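Local coordinates for 4-oxalmesaconate hydratase (Pseudomonas putida, PDB 5CGZ), which catalyses the zinc-dependent hydration of 4-carboxy-2-hydroxymuconate, the enol of oxalomesaconate, to 4-carboxy-4-hydroxy-2-oxoadipate in gallate degradation, at residues D117-D122 / P162-W167. Residues are numbered along the deposited sequence; the frame is centred on the assembly and turned at random.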
loop_
_atom_site.group_PDB
_atom_site.type_symbol
_atom_site.label_atom_id
_atom_site.label_comp_id
_atom_site.label_asym_id
_atom_site.label_seq_id
_atom_site.Cartn_x
_atom_site.Cartn_y
_atom_site.Cartn_z
ATOM N N ASP A 117 -8.739 12.769 -1.456
ATOM C CA ASP A 117 -8.682 14.076 -0.819
ATOM C C ASP A 117 -9.677 14.105 0.330
ATOM O O ASP A 117 -10.864 14.369 0.124
ATOM C CB ASP A 117 -8.990 15.182 -1.826
ATOM C CG ASP A 117 -8.686 16.571 -1.285
ATOM O OD1 ASP A 117 -8.677 16.768 -0.045
ATOM O OD2 ASP A 117 -8.449 17.471 -2.116
ATOM N N PRO A 118 -9.194 13.815 1.543
ATOM C CA PRO A 118 -10.075 13.793 2.717
ATOM C C PRO A 118 -10.565 15.190 3.116
ATOM O O PRO A 118 -11.379 15.308 4.029
ATOM C CB PRO A 118 -9.195 13.172 3.816
ATOM C CG PRO A 118 -7.783 13.276 3.328
ATOM C CD PRO A 118 -7.835 13.314 1.829
ATOM N N TYR A 119 -10.098 16.232 2.435
ATOM C CA TYR A 119 -10.544 17.586 2.760
ATOM C C TYR A 119 -11.560 18.138 1.759
ATOM O O TYR A 119 -12.191 19.163 2.017
ATOM C CB TYR A 119 -9.336 18.520 2.876
ATOM C CG TYR A 119 -8.421 18.038 3.968
ATOM C CD1 TYR A 119 -8.644 18.402 5.295
ATOM C CD2 TYR A 119 -7.372 17.160 3.686
ATOM C CE1 TYR A 119 -7.816 17.926 6.323
ATOM C CE2 TYR A 119 -6.547 16.676 4.698
ATOM C CZ TYR A 119 -6.771 17.061 6.014
ATOM O OH TYR A 119 -5.945 16.582 7.015
ATOM N N ASN A 120 -11.751 17.444 0.641
ATOM C CA ASN A 120 -12.597 17.979 -0.422
ATOM C C ASN A 120 -13.062 16.910 -1.400
ATOM O O ASN A 120 -12.303 16.501 -2.284
ATOM C CB ASN A 120 -11.840 19.064 -1.178
ATOM C CG ASN A 120 -12.760 20.016 -1.899
ATOM O OD1 ASN A 120 -13.680 19.601 -2.612
ATOM N ND2 ASN A 120 -12.530 21.308 -1.706
ATOM N N TYR A 121 -14.308 16.468 -1.252
ATOM C CA TYR A 121 -14.848 15.401 -2.093
ATOM C C TYR A 121 -14.971 15.817 -3.562
ATOM O O TYR A 121 -14.935 14.970 -4.456
ATOM C CB TYR A 121 -16.211 14.937 -1.550
ATOM C CG TYR A 121 -16.085 13.790 -0.570
ATOM C CD1 TYR A 121 -15.374 13.939 0.614
ATOM C CD2 TYR A 121 -16.662 12.554 -0.835
ATOM C CE1 TYR A 121 -15.235 12.886 1.506
ATOM C CE2 TYR A 121 -16.535 11.499 0.054
ATOM C CZ TYR A 121 -15.820 11.669 1.218
ATOM O OH TYR A 121 -15.684 10.616 2.093
ATOM N N ASP A 122 -15.109 17.115 -3.821
ATOM C CA ASP A 122 -15.239 17.581 -5.201
ATOM C C ASP A 122 -13.969 17.313 -6.026
ATOM O O ASP A 122 -14.026 17.132 -7.246
ATOM C CB ASP A 122 -15.548 19.081 -5.243
ATOM C CG ASP A 122 -16.900 19.435 -4.639
ATOM O OD1 ASP A 122 -17.673 18.531 -4.239
ATOM O OD2 ASP A 122 -17.191 20.644 -4.571
ATOM N N PRO A 162 -0.629 17.119 0.624
ATOM C CA PRO A 162 -0.262 16.014 -0.269
ATOM C C PRO A 162 -0.173 14.658 0.444
ATOM O O PRO A 162 -0.735 13.691 -0.071
ATOM C CB PRO A 162 1.107 16.444 -0.835
ATOM C CG PRO A 162 1.576 17.580 0.013
ATOM C CD PRO A 162 0.348 18.224 0.598
ATOM N N GLU A 163 0.496 14.577 1.593
ATOM C CA GLU A 163 0.623 13.280 2.263
ATOM C C GLU A 163 -0.729 12.740 2.733
ATOM O O GLU A 163 -0.961 11.542 2.648
ATOM C CB GLU A 163 1.577 13.353 3.455
ATOM C CG GLU A 163 3.011 13.701 3.101
ATOM C CD GLU A 163 3.304 15.192 3.184
ATOM O OE1 GLU A 163 2.359 16.007 3.316
ATOM O OE2 GLU A 163 4.493 15.553 3.118
ATOM N N GLN A 164 -1.619 13.611 3.220
ATOM C CA GLN A 164 -2.935 13.150 3.663
ATOM C C GLN A 164 -3.716 12.612 2.465
ATOM O O GLN A 164 -4.590 11.771 2.618
ATOM C CB GLN A 164 -3.740 14.268 4.351
ATOM C CG GLN A 164 -2.996 15.013 5.477
ATOM C CD GLN A 164 -2.393 14.088 6.506
ATOM O OE1 GLN A 164 -2.891 12.980 6.734
ATOM N NE2 GLN A 164 -1.304 14.535 7.140
ATOM N N CYS A 165 -3.392 13.105 1.271
ATOM C CA CYS A 165 -4.047 12.644 0.047
ATOM C C CYS A 165 -3.361 11.430 -0.570
ATOM O O CYS A 165 -3.778 10.959 -1.625
ATOM C CB CYS A 165 -4.103 13.773 -0.985
ATOM S SG CYS A 165 -5.106 15.175 -0.457
ATOM N N GLU A 166 -2.304 10.938 0.074
ATOM C CA GLU A 166 -1.509 9.828 -0.462
ATOM C C GLU A 166 -0.996 10.132 -1.873
ATOM O O GLU A 166 -0.955 9.276 -2.755
ATOM C CB GLU A 166 -2.327 8.536 -0.440
ATOM C CG GLU A 166 -2.686 8.103 0.988
ATOM C CD GLU A 166 -3.765 7.029 1.039
ATOM O OE1 GLU A 166 -3.703 6.076 0.237
ATOM O OE2 GLU A 166 -4.682 7.147 1.881
ATOM N N TRP A 167 -0.577 11.372 -2.059
ATOM C CA TRP A 167 -0.101 11.854 -3.341
ATOM C C TRP A 167 1.418 11.969 -3.282
ATOM O O TRP A 167 1.976 12.442 -2.290
ATOM C CB TRP A 167 -0.765 13.200 -3.645
ATOM C CG TRP A 167 -0.328 13.936 -4.883
ATOM C CD1 TRP A 167 -0.929 13.897 -6.118
ATOM C CD2 TRP A 167 0.756 14.873 -4.995
ATOM N NE1 TRP A 167 -0.279 14.747 -6.984
ATOM C CE2 TRP A 167 0.754 15.352 -6.327
ATOM C CE3 TRP A 167 1.718 15.353 -4.103
ATOM C CZ2 TRP A 167 1.688 16.287 -6.782
ATOM C CZ3 TRP A 167 2.643 16.285 -4.561
ATOM C CH2 TRP A 167 2.621 16.741 -5.886
#
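D117 and C165 bring the two loops together, their CA atoms 4.9 Å apart. Each segment bends there in a type I beta turn, D117 to N120 and E163 to E166. The C165 sulfur lies against D117, SG 3.8 Å from D117 CA and about as far from its carboxylate carbon. P118 points at the other segment, its CG 3.6 Å from Q164 O and its CD against C165 SG. The 117-122 loop follows strand 110-112 of the Rossmann-like sheet and leads into helix 122-138, whose first turn carries the zinc ligand H123. D117 is thus second shell: OD2 bonds to H123 ND1, while chi1 of -169° swings the carboxylate beside the carbonyl carbon, where OD1 takes the backbone N of Y119 at 2.9 Å in an Asx turn, on its anti side and 24° out of the carboxylate plane. Replacing D117 by alanine would probably leave H123 ND1 and the Y119 amide without their shared carboxylate, loosening the orientation of a histidine still held by zinc. The Y119 ring meets Q164 at its edge, CE2 3.7 Å from Q164 CB, and its plane stands 83° from the Q164 amide. A bend at chi2 leads that amide away to bond R168 and P169 of a second subunit, and Y119 OH bonds to N213 of the same neighbour; F232 of a third subunit packs on P118 and Y119.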